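Local coordinates for Acarbose/maltose binding protein GacH (Streptomyces glaucescens, PDB 3K01) that binds acarbose as the extracellular solute receptor of an ABC transporter, and probably also recognises maltose-type sugars, at residues A[183-186]-A[190-193]; A[220-225]-A[380-385]. One frame throughout, in Å; residues are numbered along the deposited sequence.

Contact 1 (A[183-186]-A[190-193])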
ATOM      1  N   TYR A 183      -5.579  18.769   4.198  1.00  6.21           N
ATOM      2  CA  TYR A 183      -6.823  18.003   4.099  1.00  5.23           C
ATOM      3  C   TYR A 183      -6.594  16.671   4.755  1.00  6.42           C
ATOM      4  O   TYR A 183      -5.719  15.943   4.305  1.00  6.74           O
ATOM      5  CB  TYR A 183      -7.294  17.800   2.649  1.00  6.61           C
ATOM      6  CG  TYR A 183      -8.670  17.186   2.640  1.00  5.51           C
ATOM      7  CD1 TYR A 183      -9.797  17.990   2.548  1.00  6.65           C
ATOM      8  CD2 TYR A 183      -8.856  15.825   2.823  1.00  6.06           C
ATOM      9  CE1 TYR A 183     -11.081  17.446   2.607  1.00  6.87           C
ATOM     10  CE2 TYR A 183     -10.138  15.273   2.858  1.00  7.16           C
ATOM     11  CZ  TYR A 183     -11.211  16.083   2.751  1.00  6.49           C
ATOM     12  OH  TYR A 183     -12.461  15.505   2.818  1.00  8.26           O
ATOM     13  N   LEU A 184      -7.319  16.385   5.847  1.00  6.52           N
ATOM     14  CA  LEU A 184      -7.162  15.137   6.585  1.00  6.72           C
ATOM     15  C   LEU A 184      -8.280  14.232   6.115  1.00  6.86           C
ATOM     16  O   LEU A 184      -9.467  14.546   6.309  1.00  7.06           O
ATOM     17  CB  LEU A 184      -7.247  15.427   8.087  1.00  7.28           C
ATOM     18  CG  LEU A 184      -7.067  14.199   8.999  1.00  7.55           C
ATOM     19  CD1 LEU A 184      -6.392  14.590  10.271  1.00 10.26           C
ATOM     20  CD2 LEU A 184      -8.396  13.535   9.325  1.00 10.55           C
ATOM     21  N   ARG A 185      -7.935  13.127   5.461  1.00  7.30           N
ATOM     22  CA  ARG A 185      -8.951  12.212   4.960  1.00  8.56           C
ATOM     23  C   ARG A 185      -9.642  11.530   6.134  1.00  8.88           C
ATOM     24  O   ARG A 185      -8.990  10.812   6.895  1.00 10.46           O
ATOM     25  CB  ARG A 185      -8.307  11.165   4.049  1.00  9.87           C
ATOM     26  CG  ARG A 185      -9.228  10.056   3.567  1.00 11.98           C
ATOM     27  CD  ARG A 185      -9.876  10.486   2.299  1.00 13.06           C
ATOM     28  NE  ARG A 185     -10.746   9.479   1.642  1.00 11.55           N
ATOM     29  CZ  ARG A 185     -10.353   8.548   0.780  1.00 13.41           C
ATOM     30  NH1 ARG A 185      -9.079   8.418   0.437  1.00 16.40           N
ATOM     31  NH2 ARG A 185     -11.267   7.747   0.240  1.00 16.61           N
ATOM     32  N   GLY A 186     -10.951  11.730   6.259  1.00  7.89           N
ATOM     33  CA  GLY A 186     -11.643  11.258   7.455  1.00  8.76           C
ATOM     34  C   GLY A 186     -12.525  10.049   7.270  1.00  7.22           C
ATOM     35  O   GLY A 186     -13.089   9.584   8.256  1.00  8.47           O
ATOM     36  N   TYR A 190      -7.526   3.597   5.924  1.00  6.91           N
ATOM     37  CA  TYR A 190      -6.107   3.469   5.570  1.00  6.76           C
ATOM     38  C   TYR A 190      -5.350   4.757   5.933  1.00  6.84           C
ATOM     39  O   TYR A 190      -4.182   4.717   6.296  1.00  6.71           O
ATOM     40  CB  TYR A 190      -6.027   3.170   4.083  1.00  7.80           C
ATOM     41  CG  TYR A 190      -4.716   2.610   3.594  1.00  7.14           C
ATOM     42  CD1 TYR A 190      -4.238   1.380   4.064  1.00  7.60           C
ATOM     43  CD2 TYR A 190      -3.988   3.265   2.606  1.00  7.04           C
ATOM     44  CE1 TYR A 190      -3.095   0.826   3.565  1.00  8.66           C
ATOM     45  CE2 TYR A 190      -2.793   2.716   2.132  1.00  8.13           C
ATOM     46  CZ  TYR A 190      -2.398   1.483   2.601  1.00  7.92           C
ATOM     47  OH  TYR A 190      -1.220   0.920   2.142  1.00 10.58           O
ATOM     48  N   TRP A 191      -6.068   5.892   5.871  1.00  6.66           N
ATOM     49  CA  TRP A 191      -5.495   7.188   6.198  1.00  7.13           C
ATOM     50  C   TRP A 191      -5.372   7.458   7.682  1.00  7.14           C
ATOM     51  O   TRP A 191      -4.759   8.451   8.063  1.00  7.88           O
ATOM     52  CB  TRP A 191      -6.281   8.314   5.511  1.00  7.30           C
ATOM     53  CG  TRP A 191      -5.853   8.582   4.048  1.00  7.18           C
ATOM     54  CD1 TRP A 191      -5.133   9.665   3.615  1.00  7.99           C
ATOM     55  CD2 TRP A 191      -6.134   7.797   2.874  1.00  7.24           C
ATOM     56  NE1 TRP A 191      -4.945   9.587   2.256  1.00  8.92           N
ATOM     57  CE2 TRP A 191      -5.534   8.454   1.770  1.00  7.80           C
ATOM     58  CE3 TRP A 191      -6.822   6.598   2.647  1.00  9.34           C
ATOM     59  CZ2 TRP A 191      -5.603   7.947   0.461  1.00  9.38           C
ATOM     60  CZ3 TRP A 191      -6.893   6.093   1.349  1.00 10.17           C
ATOM     61  CH2 TRP A 191      -6.286   6.764   0.273  1.00 10.10           C
ATOM     62  N   PHE A 192      -5.928   6.594   8.531  1.00  6.63           N
ATOM     63  CA  PHE A 192      -5.649   6.704   9.946  1.00  7.03           C
ATOM     64  C   PHE A 192      -4.257   6.192  10.306  1.00  6.81           C
ATOM     65  O   PHE A 192      -3.645   6.636  11.282  1.00  6.37           O
ATOM     66  CB  PHE A 192      -6.729   5.927  10.728  1.00  7.76           C
ATOM     67  CG  PHE A 192      -6.556   5.954  12.210  1.00  8.05           C
ATOM     68  CD1 PHE A 192      -6.760   7.138  12.912  1.00  9.47           C
ATOM     69  CD2 PHE A 192      -6.223   4.805  12.908  1.00  8.40           C
ATOM     70  CE1 PHE A 192      -6.645   7.157  14.327  1.00 10.89           C
ATOM     71  CE2 PHE A 192      -6.111   4.833  14.336  1.00  8.82           C
ATOM     72  CZ  PHE A 192      -6.315   5.999  15.012  1.00  9.70           C
ATOM     73  N   LEU A 193      -3.787   5.209   9.532  1.00  6.48           N
ATOM     74  CA  LEU A 193      -2.611   4.477   9.939  1.00  6.59           C
ATOM     75  C   LEU A 193      -1.350   5.332  10.118  1.00  6.60           C
ATOM     76  O   LEU A 193      -0.609   5.119  11.077  1.00  6.62           O
ATOM     77  CB  LEU A 193      -2.382   3.250   9.032  1.00  7.38           C
ATOM     78  CG  LEU A 193      -3.521   2.221   9.081  1.00  7.31           C
ATOM     79  CD1 LEU A 193      -3.253   1.105   8.077  1.00  9.38           C
ATOM     80  CD2 LEU A 193      -3.655   1.607  10.475  1.00  9.79           C
TER
HETATM   81  O   HOH W   1      -6.339  11.029   7.668  1.00 15.29           O

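Contact 2 (A[220-225]-A[380-385])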
ATOM      1  N   ARG A 220      -3.932   8.113  21.626  1.00  7.16           N
ATOM      2  CA  ARG A 220      -3.284   9.344  21.155  1.00  7.64           C
ATOM      3  C   ARG A 220      -3.519   9.559  19.674  1.00  7.63           C
ATOM      4  O   ARG A 220      -3.669  10.699  19.247  1.00  8.59           O
ATOM      5  CB  ARG A 220      -1.779   9.352  21.414  1.00  8.62           C
ATOM      6  CG  ARG A 220      -1.405   9.533  22.888  1.00  9.16           C
ATOM      7  CD  ARG A 220       0.061   9.881  23.020  1.00 10.32           C
ATOM      8  NE  ARG A 220       0.967   8.913  22.373  1.00 11.88           N
ATOM      9  CZ  ARG A 220       1.474   7.838  22.970  1.00 12.56           C
ATOM     10  NH1 ARG A 220       2.286   7.018  22.314  1.00 10.87           N
ATOM     11  NH2 ARG A 220       1.175   7.589  24.249  1.00 14.13           N
ATOM     12  N   ALA A 221      -3.524   8.499  18.873  1.00  6.75           N
ATOM     13  CA  ALA A 221      -3.736   8.666  17.434  1.00  6.88           C
ATOM     14  C   ALA A 221      -5.129   9.222  17.130  1.00  7.01           C
ATOM     15  O   ALA A 221      -5.271  10.126  16.280  1.00  7.34           O
ATOM     16  CB  ALA A 221      -3.510   7.363  16.729  1.00  8.25           C
ATOM     17  N   TYR A 222      -6.165   8.684  17.786  1.00  6.54           N
ATOM     18  CA  TYR A 222      -7.479   9.278  17.619  1.00  7.51           C
ATOM     19  C   TYR A 222      -7.515  10.734  18.105  1.00  7.55           C
ATOM     20  O   TYR A 222      -8.206  11.577  17.506  1.00  7.87           O
ATOM     21  CB  TYR A 222      -8.549   8.430  18.306  1.00  7.77           C
ATOM     22  CG  TYR A 222      -8.914   7.147  17.587  1.00  7.21           C
ATOM     23  CD1 TYR A 222      -9.575   7.175  16.362  1.00  8.60           C
ATOM     24  CD2 TYR A 222      -8.621   5.897  18.154  1.00  8.13           C
ATOM     25  CE1 TYR A 222      -9.955   5.996  15.727  1.00  7.74           C
ATOM     26  CE2 TYR A 222      -8.998   4.718  17.517  1.00  7.68           C
ATOM     27  CZ  TYR A 222      -9.644   4.780  16.298  1.00  6.73           C
ATOM     28  OH  TYR A 222     -10.060   3.645  15.633  1.00  7.51           O
ATOM     29  N   ARG A 223      -6.796  11.034  19.188  1.00  6.79           N
ATOM     30  CA  ARG A 223      -6.731  12.416  19.670  1.00  7.66           C
ATOM     31  C   ARG A 223      -6.058  13.334  18.659  1.00  8.08           C
ATOM     32  O   ARG A 223      -6.494  14.461  18.467  1.00  8.29           O
ATOM     33  CB  ARG A 223      -6.003  12.472  21.008  1.00  7.85           C
ATOM     34  CG  ARG A 223      -6.116  13.816  21.715  1.00 10.05           C
ATOM     35  CD  ARG A 223      -5.514  13.781  23.103  1.00 12.80           C
ATOM     36  NE  ARG A 223      -6.261  12.881  23.972  1.00 13.57           N
ATOM     37  CZ  ARG A 223      -5.761  11.798  24.565  1.00 13.64           C
ATOM     38  NH1 ARG A 223      -4.483  11.450  24.403  1.00 17.00           N
ATOM     39  NH2 ARG A 223      -6.550  11.076  25.344  1.00 16.39           N
ATOM     40  N   VAL A 224      -4.989  12.868  18.024  1.00  8.06           N
ATOM     41  CA  VAL A 224      -4.260  13.700  17.047  1.00  8.92           C
ATOM     42  C   VAL A 224      -5.155  14.117  15.897  1.00  8.02           C
ATOM     43  O   VAL A 224      -5.147  15.293  15.491  1.00  8.36           O
ATOM     44  CB  VAL A 224      -3.025  12.925  16.503  1.00  9.49           C
ATOM     45  CG1 VAL A 224      -2.469  13.552  15.194  1.00 11.53           C
ATOM     46  CG2 VAL A 224      -1.940  12.841  17.551  1.00 10.46           C
ATOM     47  N   ILE A 225      -5.944  13.200  15.359  1.00  7.47           N
ATOM     48  CA  ILE A 225      -6.736  13.569  14.196  1.00  7.94           C
ATOM     49  C   ILE A 225      -7.800  14.599  14.570  1.00  7.56           C
ATOM     50  O   ILE A 225      -8.060  15.539  13.818  1.00  8.24           O
ATOM     51  CB  ILE A 225      -7.341  12.343  13.445  1.00  7.61           C
ATOM     52  CG1 ILE A 225      -8.415  11.598  14.275  1.00  7.91           C
ATOM     53  CG2 ILE A 225      -6.228  11.416  12.950  1.00  8.49           C
ATOM     54  CD1 ILE A 225      -9.112  10.502  13.481  1.00  8.30           C
ATOM     55  N   ARG A 380     -12.488   2.566  10.587  1.00  6.87           N
ATOM     56  CA  ARG A 380     -13.281   3.498   9.796  1.00  7.27           C
ATOM     57  C   ARG A 380     -14.416   4.060  10.653  1.00  5.53           C
ATOM     58  O   ARG A 380     -14.629   5.275  10.707  1.00  6.65           O
ATOM     59  CB  ARG A 380     -13.884   2.837   8.579  1.00  6.76           C
ATOM     60  CG  ARG A 380     -14.655   3.840   7.709  1.00  7.35           C
ATOM     61  CD  ARG A 380     -15.586   3.143   6.734  1.00  7.79           C
ATOM     62  NE  ARG A 380     -16.613   2.398   7.473  1.00  7.39           N
ATOM     63  CZ  ARG A 380     -17.665   2.958   8.081  1.00  8.94           C
ATOM     64  NH1 ARG A 380     -17.884   4.275   8.025  1.00  8.57           N
ATOM     65  NH2 ARG A 380     -18.490   2.188   8.773  1.00 10.05           N
ATOM     66  N   LEU A 381     -15.150   3.172  11.329  1.00  6.33           N
ATOM     67  CA  LEU A 381     -16.288   3.603  12.124  1.00  6.80           C
ATOM     68  C   LEU A 381     -15.873   4.523  13.270  1.00  6.95           C
ATOM     69  O   LEU A 381     -16.485   5.606  13.474  1.00  7.28           O
ATOM     70  CB  LEU A 381     -16.983   2.363  12.677  1.00  7.49           C
ATOM     71  CG  LEU A 381     -18.217   2.653  13.524  1.00  7.97           C
ATOM     72  CD1 LEU A 381     -19.274   3.458  12.758  1.00 10.77           C
ATOM     73  CD2 LEU A 381     -18.773   1.347  14.030  1.00  9.42           C
ATOM     74  N   GLN A 382     -14.851   4.114  14.020  1.00  6.27           N
ATOM     75  CA  GLN A 382     -14.432   4.878  15.153  1.00  6.59           C
ATOM     76  C   GLN A 382     -13.774   6.192  14.773  1.00  7.73           C
ATOM     77  O   GLN A 382     -14.017   7.223  15.436  1.00  7.20           O
ATOM     78  CB  GLN A 382     -13.543   4.070  16.108  1.00  7.30           C
ATOM     79  CG  GLN A 382     -14.196   2.775  16.669  1.00  8.02           C
ATOM     80  CD  GLN A 382     -15.566   3.020  17.243  1.00  7.64           C
ATOM     81  OE1 GLN A 382     -15.750   3.974  17.996  1.00  8.79           O
ATOM     82  NE2 GLN A 382     -16.520   2.155  16.926  1.00  9.98           N
ATOM     83  N   MET A 383     -12.970   6.208  13.709  1.00  7.21           N
ATOM     84  CA  MET A 383     -12.391   7.484  13.294  1.00  9.11           C
ATOM     85  C   MET A 383     -13.486   8.461  12.858  1.00  7.18           C
ATOM     86  O   MET A 383     -13.390   9.657  13.165  1.00  7.08           O
ATOM     87  CB  MET A 383     -11.345   7.312  12.194  1.00  9.13           C
ATOM     88  CG  MET A 383     -10.930   8.670  11.533  1.00 13.46           C
ATOM     89  SD  MET A 383      -9.641   8.492  10.284  1.00 18.46           S
ATOM     90  CE  MET A 383     -10.387   6.933   9.664  1.00  2.42           C
ATOM     91  N   ALA A 384     -14.501   7.978  12.151  1.00  7.02           N
ATOM     92  CA  ALA A 384     -15.609   8.839  11.762  1.00  7.70           C
ATOM     93  C   ALA A 384     -16.298   9.416  12.983  1.00  7.46           C
ATOM     94  O   ALA A 384     -16.613  10.615  13.027  1.00  8.00           O
ATOM     95  CB  ALA A 384     -16.600   8.072  10.898  1.00  8.56           C
ATOM     96  N   ASN A 385     -16.521   8.583  13.989  1.00  7.03           N
ATOM     97  CA  ASN A 385     -17.242   9.020  15.164  1.00  8.29           C
ATOM     98  C   ASN A 385     -16.419   9.962  16.032  1.00  7.43           C
ATOM     99  O   ASN A 385     -16.988  10.794  16.733  1.00  8.62           O
ATOM    100  CB  ASN A 385     -17.786   7.809  15.923  1.00  8.54           C
ATOM    101  CG  ASN A 385     -18.876   7.084  15.139  1.00 10.00           C
ATOM    102  OD1 ASN A 385     -19.320   7.525  14.061  1.00 10.18           O
ATOM    103  ND2 ASN A 385     -19.293   5.951  15.670  1.00 10.93           N
TER

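Contact 1 (A[183-186]-A[190-193])
R185 reaches across a short turn to lie over one face of the W191 indole, and this pair makes up nearly the whole contact. The second segment opens with Y190, in a 3-10 turn that runs on through W191; its ring packs on F376 and R366. W191 comes next, its ring covered by the arginine along both halves. CB of R185 stands 3.8 Å from the centroid of the five-membered ring, a CH-pi contact. The arginine chain then bends at chi2 (89°) and carries its guanidinium over the six-membered ring, with CZ 4.4 Å from that centroid and 14° off the normal: a cation-pi interaction. The two planes are inclined by 56°, so the group does not lie flat on the indole; NH1 dips in instead, 3.3 Å from W191 CH2. A salt bridge from NE to D187 holds the guanidinium, while W191 NE1 is tethered to the carbonyl of V258. The backbones also meet through a water, which donates to R185 O at 2.8 Å and to W191 O at 3.0 Å. F192 packs against helices 216-230 and 376-387. At L193, whose N bonds to Y190 O at 3.3 Å, the chain enters helix 193-198. The contact thus folds a beta-to-alpha connection back on itself beyond the end of strand 180-183, probably near the sugar-binding cleft between the two lobes, as in the related maltose-binding proteins.

Contact 2 (A[220-225]-A[380-385])
The I225 and M383 side chains cross at about a right angle, the methyl end of the isoleucine driven against the middle of the methionine. I225 CD1 lies 3.2 Å from M383 CG, tighter than ordinary van der Waals contact, and 3.8 Å from M383 SD. CG1 of I225 sits in the crowded position between backbone N and carbonyl carbon (chi1 67°), from which CD1 reaches straight across to the methionine. M383 is extended through chi1 and chi2, which carries SD past I225 to pack on F192; the bend at chi3 turns only the terminal methyl. These chains fill part of a helix-helix interface: the axes of segments 220-225 and 380-385 approach to 10.5 Å, crossing at -46°, within the packing of helices 216-230 and 376-387. One turn earlier, the Y222 ring reaches the backbone of the other helix, CE1 lying 3.6 Å from M383 N. Its hydroxyl oxygen lies 3.5 Å from Q382 CB and is hydrogen-bonded to T400. The Q382 amide has its plane 81° from that of the tyrosine ring and uses OE1 to accept from N399 on helix 393-407.

Following the chain from the N terminus, strand 180-183 runs out into contact 1, which closes a loop of only three intervening residues as helix 193-198 begins. Contact 2 opens later, on helix 216-230, and closes on helix 376-387 after 154 residues; on the way the chain supplies strands 254-259, 279-283 and 293-302 of the large mixed sheet. The two loops therefore follow in series, neither nested nor crossed. In space they meet: F192 stacks on Y222, and F192 CZ lies 3.6 Å from A221 CB, while L184 packs on I225. The strand-to-helix loop is thus tied to the pair of helices beside it.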